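Long-range contacts in putative oxidoreductase (Jannaschia sp., PDB 3C24), which probably acts as a dinucleotide-dependent oxidoreductase with an N-terminal Rossmann fold, although its substrate and reaction are not established: residues A[10-21]-A[31-42]; A[124-132]-A[140-148]. All blocks are in the same frame, centred on the assembly; numbering follows the deposited sequence.

Interaction 1. Residues A[10-21]-A[31-42]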
loop_
_atom_site.group_PDB
_atom_site.type_symbol
_atom_site.label_atom_id
_atom_site.label_comp_id
_atom_site.label_asym_id
_atom_site.label_seq_id
_atom_site.Cartn_x
_atom_site.Cartn_y
_atom_site.Cartn_z
ATOM N N GLY A 10 -6.720 -8.449 -36.669
ATOM C CA GLY A 10 -7.669 -7.660 -37.438
ATOM C C GLY A 10 -8.932 -7.404 -36.639
ATOM O O GLY A 10 -9.121 -7.990 -35.578
ATOM N N PRO A 11 -9.792 -6.506 -37.139
ATOM C CA PRO A 11 -11.056 -6.245 -36.461
ATOM C C PRO A 11 -11.867 -7.480 -36.347
ATOM O O PRO A 11 -11.971 -8.302 -37.254
ATOM C CB PRO A 11 -11.752 -5.220 -37.358
ATOM C CG PRO A 11 -10.967 -5.162 -38.611
ATOM C CD PRO A 11 -9.592 -5.634 -38.308
ATOM N N LYS A 12 -12.449 -7.594 -35.181
ATOM C CA LYS A 12 -13.294 -8.711 -34.833
ATOM C C LYS A 12 -14.643 -8.211 -34.375
ATOM O O LYS A 12 -14.771 -7.081 -33.949
ATOM C CB LYS A 12 -12.648 -9.476 -33.683
ATOM C CG LYS A 12 -11.274 -10.016 -33.995
ATOM C CD LYS A 12 -11.340 -11.266 -34.852
ATOM C CE LYS A 12 -9.947 -11.759 -35.198
ATOM N NZ LYS A 12 -9.196 -10.871 -36.158
ATOM N N THR A 13 -15.631 -9.062 -34.494
ATOM C CA THR A 13 -16.945 -8.739 -33.971
ATOM C C THR A 13 -16.974 -9.225 -32.519
ATOM O O THR A 13 -16.829 -10.395 -32.244
ATOM C CB THR A 13 -18.067 -9.310 -34.810
ATOM O OG1 THR A 13 -18.012 -8.672 -36.100
ATOM C CG2 THR A 13 -19.401 -9.003 -34.159
ATOM N N VAL A 14 -17.183 -8.286 -31.592
ATOM C CA VAL A 14 -17.101 -8.586 -30.174
ATOM C C VAL A 14 -18.427 -8.288 -29.536
ATOM O O VAL A 14 -18.865 -7.122 -29.531
ATOM C CB VAL A 14 -16.020 -7.730 -29.508
ATOM C CG1 VAL A 14 -15.869 -8.027 -27.994
ATOM C CG2 VAL A 14 -14.621 -7.898 -30.190
ATOM N N ALA A 15 -19.067 -9.348 -29.032
ATOM C CA ALA A 15 -20.319 -9.243 -28.296
ATOM C C ALA A 15 -19.984 -9.188 -26.823
ATOM O O ALA A 15 -19.141 -9.947 -26.303
ATOM C CB ALA A 15 -21.232 -10.427 -28.604
ATOM N N ILE A 16 -20.583 -8.233 -26.139
ATOM C CA ILE A 16 -20.401 -8.106 -24.702
ATOM C C ILE A 16 -21.741 -8.322 -24.012
ATOM O O ILE A 16 -22.682 -7.579 -24.216
ATOM C CB ILE A 16 -19.847 -6.732 -24.329
ATOM C CG1 ILE A 16 -18.511 -6.471 -25.040
ATOM C CG2 ILE A 16 -19.656 -6.602 -22.820
ATOM C CD1 ILE A 16 -18.028 -5.082 -24.963
ATOM N N LEU A 17 -21.773 -9.356 -23.182
ATOM C CA LEU A 17 -22.942 -9.701 -22.374
ATOM C C LEU A 17 -22.930 -8.841 -21.098
ATOM O O LEU A 17 -21.891 -8.728 -20.391
ATOM C CB LEU A 17 -22.953 -11.210 -22.049
ATOM C CG LEU A 17 -23.425 -12.203 -23.126
ATOM C CD1 LEU A 17 -22.893 -11.894 -24.473
ATOM C CD2 LEU A 17 -23.088 -13.651 -22.646
ATOM N N GLY A 18 -24.085 -8.253 -20.782
ATOM C CA GLY A 18 -24.195 -7.374 -19.621
ATOM C C GLY A 18 -23.497 -6.053 -19.955
ATOM O O GLY A 18 -22.917 -5.380 -19.117
ATOM N N ALA A 19 -23.596 -5.679 -21.212
ATOM C CA ALA A 19 -22.872 -4.490 -21.725
ATOM C C ALA A 19 -23.209 -3.188 -21.065
ATOM O O ALA A 19 -22.386 -2.291 -21.058
ATOM C CB ALA A 19 -23.058 -4.357 -23.219
ATOM N N GLY A 20 -24.397 -3.070 -20.497
ATOM C CA GLY A 20 -24.821 -1.774 -19.915
ATOM C C GLY A 20 -24.674 -1.652 -18.413
ATOM O O GLY A 20 -24.969 -0.615 -17.793
ATOM N N GLY A 21 -24.207 -2.735 -17.818
ATOM C CA GLY A 21 -24.012 -2.787 -16.378
ATOM C C GLY A 21 -22.802 -1.985 -15.933
ATOM O O GLY A 21 -22.063 -1.423 -16.764
ATOM N N ILE A 31 -14.651 -0.794 -26.609
ATOM C CA ILE A 31 -14.820 -1.553 -27.858
ATOM C C ILE A 31 -15.502 -0.693 -28.908
ATOM O O ILE A 31 -15.071 -0.655 -30.081
ATOM C CB ILE A 31 -15.607 -2.875 -27.639
ATOM C CG1 ILE A 31 -14.765 -3.818 -26.776
ATOM C CG2 ILE A 31 -15.971 -3.594 -28.939
ATOM C CD1 ILE A 31 -13.338 -4.207 -27.339
ATOM N N HIS A 32 -16.534 0.024 -28.491
ATOM C CA HIS A 32 -17.230 0.920 -29.426
ATOM C C HIS A 32 -16.289 1.884 -30.117
ATOM O O HIS A 32 -16.410 2.149 -31.320
ATOM C CB HIS A 32 -18.250 1.742 -28.643
ATOM C CG HIS A 32 -19.186 2.506 -29.513
ATOM N ND1 HIS A 32 -19.435 3.845 -29.338
ATOM C CD2 HIS A 32 -19.945 2.105 -30.556
ATOM C CE1 HIS A 32 -20.315 4.241 -30.244
ATOM N NE2 HIS A 32 -20.630 3.209 -31.008
ATOM N N ASP A 33 -15.369 2.432 -29.340
ATOM C CA ASP A 33 -14.448 3.456 -29.839
ATOM C C ASP A 33 -13.304 2.852 -30.623
ATOM O O ASP A 33 -12.555 3.581 -31.297
ATOM C CB ASP A 33 -13.860 4.285 -28.719
ATOM C CG ASP A 33 -14.875 5.178 -28.060
ATOM O OD1 ASP A 33 -15.972 5.350 -28.623
ATOM O OD2 ASP A 33 -14.561 5.734 -26.997
ATOM N N SER A 34 -13.149 1.538 -30.521
ATOM C CA SER A 34 -12.052 0.839 -31.230
ATOM C C SER A 34 -12.446 0.453 -32.649
ATOM O O SER A 34 -13.573 0.709 -33.102
ATOM C CB SER A 34 -11.639 -0.434 -30.505
ATOM O OG SER A 34 -12.525 -1.511 -30.792
ATOM N N ALA A 35 -11.513 -0.216 -33.330
ATOM C CA ALA A 35 -11.709 -0.694 -34.729
ATOM C C ALA A 35 -12.508 -1.995 -34.753
ATOM O O ALA A 35 -13.052 -2.400 -35.752
ATOM C CB ALA A 35 -10.383 -0.904 -35.432
ATOM N N HIS A 36 -12.648 -2.608 -33.579
ATOM C CA HIS A 36 -13.472 -3.803 -33.482
ATOM C C HIS A 36 -14.944 -3.464 -33.609
ATOM O O HIS A 36 -15.349 -2.336 -33.333
ATOM C CB HIS A 36 -13.210 -4.515 -32.156
ATOM C CG HIS A 36 -11.857 -5.121 -32.083
ATOM N ND1 HIS A 36 -11.447 -6.080 -32.984
ATOM C CD2 HIS A 36 -10.804 -4.913 -31.248
ATOM C CE1 HIS A 36 -10.197 -6.424 -32.717
ATOM N NE2 HIS A 36 -9.788 -5.742 -31.664
ATOM N N HIS A 37 -15.733 -4.440 -34.034
ATOM C CA HIS A 37 -17.181 -4.270 -34.240
ATOM C C HIS A 37 -17.907 -4.745 -33.026
ATOM O O HIS A 37 -17.781 -5.858 -32.620
ATOM C CB HIS A 37 -17.705 -5.016 -35.471
ATOM C CG HIS A 37 -16.952 -4.689 -36.713
ATOM N ND1 HIS A 37 -16.873 -3.406 -37.205
ATOM C CD2 HIS A 37 -16.187 -5.459 -37.527
ATOM C CE1 HIS A 37 -16.108 -3.402 -38.283
ATOM N NE2 HIS A 37 -15.679 -4.634 -38.498
ATOM N N LEU A 38 -18.699 -3.863 -32.450
ATOM C CA LEU A 38 -19.402 -4.161 -31.216
ATOM C C LEU A 38 -20.806 -4.673 -31.364
ATOM O O LEU A 38 -21.582 -4.186 -32.179
ATOM C CB LEU A 38 -19.498 -2.871 -30.360
ATOM C CG LEU A 38 -20.344 -2.926 -29.076
ATOM C CD1 LEU A 38 -19.749 -3.815 -27.996
ATOM C CD2 LEU A 38 -20.564 -1.505 -28.510
ATOM N N ALA A 39 -21.133 -5.642 -30.532
ATOM C CA ALA A 39 -22.524 -6.082 -30.315
ATOM C C ALA A 39 -22.783 -6.009 -28.813
ATOM O O ALA A 39 -22.356 -6.883 -28.073
ATOM C CB ALA A 39 -22.809 -7.490 -30.838
ATOM N N ALA A 40 -23.491 -4.947 -28.393
ATOM C CA ALA A 40 -23.775 -4.694 -26.974
ATOM C C ALA A 40 -25.028 -5.397 -26.587
ATOM O O ALA A 40 -26.123 -4.974 -26.982
ATOM C CB ALA A 40 -23.885 -3.201 -26.662
ATOM N N ILE A 41 -24.853 -6.434 -25.774
ATOM C CA ILE A 41 -25.979 -7.277 -25.317
ATOM C C ILE A 41 -26.366 -6.908 -23.890
ATOM O O ILE A 41 -25.621 -7.080 -22.926
ATOM C CB ILE A 41 -25.654 -8.813 -25.413
ATOM C CG1 ILE A 41 -24.888 -9.123 -26.726
ATOM C CG2 ILE A 41 -26.962 -9.680 -25.175
ATOM C CD1 ILE A 41 -25.627 -8.747 -27.983
ATOM N N GLU A 42 -27.585 -6.407 -23.762
ATOM C CA GLU A 42 -28.076 -5.920 -22.473
ATOM C C GLU A 42 -29.572 -5.958 -22.421
ATOM O O GLU A 42 -30.209 -5.327 -23.230
ATOM C CB GLU A 42 -27.658 -4.469 -22.254
ATOM C CG GLU A 42 -28.112 -3.891 -20.921
ATOM C CD GLU A 42 -27.628 -4.710 -19.764
ATOM O OE1 GLU A 42 -26.398 -4.711 -19.489
ATOM O OE2 GLU A 42 -28.461 -5.390 -19.109
#

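Interaction 2. Residues A[124-132]-A[140-148]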
loop_
_atom_site.group_PDB
_atom_site.type_symbol
_atom_site.label_atom_id
_atom_site.label_comp_id
_atom_site.label_asym_id
_atom_site.label_seq_id
_atom_site.Cartn_x
_atom_site.Cartn_y
_atom_site.Cartn_z
ATOM N N CYS A 124 -4.234 -5.907 -13.843
ATOM C CA CYS A 124 -3.391 -5.813 -12.637
ATOM C C CYS A 124 -3.859 -4.632 -11.785
ATOM O O CYS A 124 -3.665 -4.595 -10.575
ATOM C CB CYS A 124 -1.905 -5.626 -12.945
ATOM S SG CYS A 124 -1.113 -7.068 -13.706
ATOM N N HIS A 125 -4.493 -3.697 -12.480
ATOM C CA HIS A 125 -4.898 -2.365 -12.020
ATOM C C HIS A 125 -3.665 -1.410 -12.096
ATOM O O HIS A 125 -2.511 -1.868 -12.048
ATOM C CB HIS A 125 -5.486 -2.338 -10.618
ATOM C CG HIS A 125 -6.650 -3.218 -10.488
ATOM N ND1 HIS A 125 -7.797 -3.069 -11.242
ATOM C CD2 HIS A 125 -6.828 -4.317 -9.725
ATOM C CE1 HIS A 125 -8.649 -4.036 -10.918
ATOM N NE2 HIS A 125 -8.080 -4.814 -10.021
ATOM N N PRO A 126 -3.904 -0.084 -12.222
ATOM C CA PRO A 126 -2.729 0.772 -12.275
ATOM C C PRO A 126 -1.843 0.620 -11.033
ATOM O O PRO A 126 -2.328 0.399 -9.914
ATOM C CB PRO A 126 -3.324 2.171 -12.442
ATOM C CG PRO A 126 -4.693 1.921 -13.018
ATOM C CD PRO A 126 -5.168 0.643 -12.481
ATOM N N PRO A 127 -0.541 0.784 -11.193
ATOM C CA PRO A 127 0.329 0.627 -10.028
ATOM C C PRO A 127 0.304 1.745 -9.007
ATOM O O PRO A 127 0.043 2.901 -9.320
ATOM C CB PRO A 127 1.711 0.602 -10.632
ATOM C CG PRO A 127 1.624 1.336 -11.940
ATOM C CD PRO A 127 0.187 1.078 -12.433
ATOM N N LEU A 128 0.413 1.290 -7.759
ATOM C CA LEU A 128 0.406 2.112 -6.542
ATOM C C LEU A 128 1.293 3.343 -6.686
ATOM O O LEU A 128 0.863 4.423 -6.357
ATOM C CB LEU A 128 0.776 1.273 -5.297
ATOM C CG LEU A 128 0.726 2.070 -3.974
ATOM C CD1 LEU A 128 -0.663 2.587 -3.663
ATOM C CD2 LEU A 128 1.245 1.176 -2.846
ATOM N N PHE A 129 2.524 3.165 -7.114
ATOM C CA PHE A 129 3.410 4.291 -7.413
ATOM C C PHE A 129 3.466 4.442 -8.929
ATOM O O PHE A 129 3.677 3.460 -9.628
ATOM C CB PHE A 129 4.805 4.059 -6.791
ATOM C CG PHE A 129 4.763 3.722 -5.297
ATOM C CD1 PHE A 129 4.345 4.668 -4.361
ATOM C CD2 PHE A 129 5.161 2.483 -4.822
ATOM C CE1 PHE A 129 4.294 4.371 -2.986
ATOM C CE2 PHE A 129 5.104 2.178 -3.437
ATOM C CZ PHE A 129 4.675 3.129 -2.527
ATOM N N ASN A 130 3.114 5.627 -9.427
ATOM C CA ASN A 130 3.104 5.894 -10.846
ATOM C C ASN A 130 3.477 7.337 -11.154
ATOM O O ASN A 130 3.641 8.156 -10.280
ATOM C CB ASN A 130 1.721 5.565 -11.365
ATOM C CG ASN A 130 0.677 6.437 -10.754
ATOM O OD1 ASN A 130 0.576 7.631 -11.041
ATOM N ND2 ASN A 130 -0.098 5.855 -9.848
ATOM N N ASP A 131 3.624 7.570 -12.446
ATOM C CA ASP A 131 3.996 8.850 -13.036
ATOM C C ASP A 131 2.848 9.612 -13.650
ATOM O O ASP A 131 3.077 10.538 -14.398
ATOM C CB ASP A 131 4.967 8.616 -14.210
ATOM C CG ASP A 131 4.359 7.734 -15.342
ATOM O OD1 ASP A 131 3.219 7.202 -15.225
ATOM O OD2 ASP A 131 5.049 7.524 -16.376
ATOM N N GLU A 132 1.636 9.215 -13.371
ATOM C CA GLU A 132 0.475 9.858 -14.000
ATOM C C GLU A 132 0.354 11.297 -13.567
ATOM O O GLU A 132 0.653 11.646 -12.439
ATOM C CB GLU A 132 -0.810 9.140 -13.684
ATOM C CG GLU A 132 -0.799 7.660 -14.096
ATOM C CD GLU A 132 -0.986 7.374 -15.555
ATOM O OE1 GLU A 132 -1.336 8.307 -16.312
ATOM O OE2 GLU A 132 -0.762 6.195 -15.920
ATOM N N ASP A 140 -7.467 7.093 -10.779
ATOM C CA ASP A 140 -7.919 5.846 -11.414
ATOM C C ASP A 140 -7.235 4.639 -10.785
ATOM O O ASP A 140 -6.109 4.284 -11.129
ATOM C CB ASP A 140 -7.671 5.850 -12.928
ATOM C CG ASP A 140 -8.047 4.532 -13.561
ATOM O OD1 ASP A 140 -8.838 3.792 -12.914
ATOM O OD2 ASP A 140 -7.510 4.210 -14.651
ATOM N N TYR A 141 -7.932 4.045 -9.831
ATOM C CA TYR A 141 -7.352 2.927 -9.094
ATOM C C TYR A 141 -7.692 1.612 -9.713
ATOM O O TYR A 141 -7.119 0.636 -9.341
ATOM C CB TYR A 141 -7.790 2.960 -7.631
ATOM C CG TYR A 141 -7.522 4.287 -6.936
ATOM C CD1 TYR A 141 -6.234 4.680 -6.661
ATOM C CD2 TYR A 141 -8.548 5.150 -6.619
ATOM C CE1 TYR A 141 -5.971 5.866 -6.038
ATOM C CE2 TYR A 141 -8.300 6.350 -5.985
ATOM C CZ TYR A 141 -6.995 6.705 -5.706
ATOM O OH TYR A 141 -6.659 7.914 -5.103
ATOM N N HIS A 142 -8.578 1.633 -10.704
ATOM C CA HIS A 142 -9.041 0.412 -11.353
ATOM C C HIS A 142 -8.504 0.115 -12.718
ATOM O O HIS A 142 -8.231 -1.033 -13.012
ATOM C CB HIS A 142 -10.556 0.406 -11.441
ATOM C CG HIS A 142 -11.205 0.248 -10.105
ATOM N ND1 HIS A 142 -11.578 -0.978 -9.590
ATOM C CD2 HIS A 142 -11.426 1.150 -9.131
ATOM C CE1 HIS A 142 -12.082 -0.794 -8.385
ATOM N NE2 HIS A 142 -11.977 0.480 -8.069
ATOM N N GLY A 143 -8.321 1.158 -13.531
ATOM C CA GLY A 143 -7.880 0.978 -14.916
ATOM C C GLY A 143 -8.815 1.613 -15.891
ATOM O O GLY A 143 -9.985 1.913 -15.578
ATOM N N GLY A 144 -8.292 1.857 -17.086
ATOM C CA GLY A 144 -9.089 2.450 -18.144
ATOM C C GLY A 144 -8.710 3.881 -18.442
ATOM O O GLY A 144 -9.066 4.411 -19.516
ATOM N N ILE A 145 -8.010 4.528 -17.501
ATOM C CA ILE A 145 -7.512 5.932 -17.680
ATOM C C ILE A 145 -6.000 5.946 -17.470
ATOM O O ILE A 145 -5.236 6.331 -18.364
ATOM C CB ILE A 145 -8.212 6.957 -16.794
ATOM C CG1 ILE A 145 -9.741 6.823 -16.984
ATOM C CG2 ILE A 145 -7.735 8.364 -17.212
ATOM C CD1 ILE A 145 -10.567 7.572 -15.987
ATOM N N ALA A 146 -5.602 5.465 -16.286
ATOM C CA ALA A 146 -4.182 5.278 -15.936
ATOM C C ALA A 146 -3.662 4.008 -16.575
ATOM O O ALA A 146 -4.401 3.052 -16.748
ATOM C CB ALA A 146 -3.976 5.230 -14.399
ATOM N N LYS A 147 -2.378 4.020 -16.916
ATOM C CA LYS A 147 -1.706 2.869 -17.538
ATOM C C LYS A 147 -1.676 1.712 -16.522
ATOM O O LYS A 147 -1.498 1.920 -15.325
ATOM C CB LYS A 147 -0.271 3.219 -17.968
ATOM C CG LYS A 147 -0.137 4.316 -19.014
ATOM C CD LYS A 147 1.330 4.628 -19.273
ATOM C CE LYS A 147 2.000 5.372 -18.120
ATOM N NZ LYS A 147 1.349 6.702 -17.823
ATOM N N GLN A 148 -1.797 0.481 -17.028
ATOM C CA GLN A 148 -1.713 -0.713 -16.195
ATOM C C GLN A 148 -1.232 -1.863 -17.034
ATOM O O GLN A 148 -1.331 -1.822 -18.258
ATOM C CB GLN A 148 -3.084 -1.086 -15.633
ATOM C CG GLN A 148 -4.068 -1.633 -16.697
ATOM C CD GLN A 148 -5.395 -2.053 -16.076
ATOM O OE1 GLN A 148 -5.441 -2.562 -14.950
ATOM N NE2 GLN A 148 -6.494 -1.849 -16.809
HETATM O O HOH W 1 -0.152 4.156 -14.287
HETATM O O HOH W 2 -2.702 7.458 -18.656
#

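Interaction 1. Residues A[10-21]-A[31-42]
The ring of H36 meets K12 at its edge: K12 N donates to H36 ND1 at 2.9 Å, 2° out of the ring plane. Because the donor is a backbone N-H, ND1 is the acceptor; with NE2 bonded to D167, this should hold the ring's rotation. G10 O lies near the same edge. The H37 ring has A35 O above one face and T13 OG1 at its edge. Both rings lie at the start of the second strand of a Rossmann-type beta-alpha-beta unit. Strands 13-17 and 37-41 run parallel, their short axes 4.6 Å apart at 19°, in a ladder from H37 N and K12 O on to A19 N and I41 O. On one face, I16 CD1 reaches L38 CD1 at 3.7 Å and I31 CG1 at 3.9 Å, packing helix 22-33 on the sheet; on the other, A15 CB faces A39 CB at 4.0 Å. The glycine-rich turn 18-21 lies where such folds typically receive the cofactor's diphosphate. E42 follows the strand, CG anti to its backbone N (chi1 -179°), and a bend at chi2 returns the carboxylate to the turn, where the anti lone pair of E42 OE1 accepts G20 N at 2.8 Å.

Interaction 2. Residues A[124-132]-A[140-148]
H125 and H142 meet as an offset edge-to-face pair, the edge of H142 turned to the face of H125, with centroids 5.8 Å apart and planes at 80°. In the plane of the H125 ring, ND1 donates to H142 O at 2.7 Å in an almost straight bond (176°), which fixes the ring; H231 of the second subunit also meets it. The ring of P126 packs against 140-148, CG lying 3.7 Å from A146 CB and 3.3 Å from D140 O. At the other end the side chains of E132 and K147 slant across each other. Bends at chi3 and chi4 curl the lysine back, bringing NZ to E132 OE2 at 2.9 Å, while K147 N reaches that oxygen from the opposite face of the carboxylate, also at 2.9 Å. D131 OD1 adds a weak salt bridge to NZ. An alanine in place of E132 is likely to leave K147 NZ with the weak D131 bond alone among these segments and K147 N without its acceptor. One water donates to E132 OE2 and K147 O, another to E132 OE1 and I145 O. With these donors E132 probably stays ionised, and its charge probably helps to hold the two loops together.

Overall arrangement
Interactions 1 and 2 follow one another along the chain: interaction 1 lies within the sheet, and interaction 2 in the connection, by way of helix 135-138, between the antiparallel neighbours 117-123 and 148-156. Their centres are 23 Å apart and their nearest atoms about 9 Å, so they do not touch. Interaction 1 pairs one edge strand of the chain's sheet, 37-41, with 13-17. Helix 22-33 bridges the gap through one bond, K30 NZ to G144 O. Interaction 1 meets no other subunit, but 124-132 and 140-148 contact the second one, as in the edge-to-face pair of F129 with its Y141. A sulfate beside H142, probably from the crystallisation liquor, may mark a pocket there.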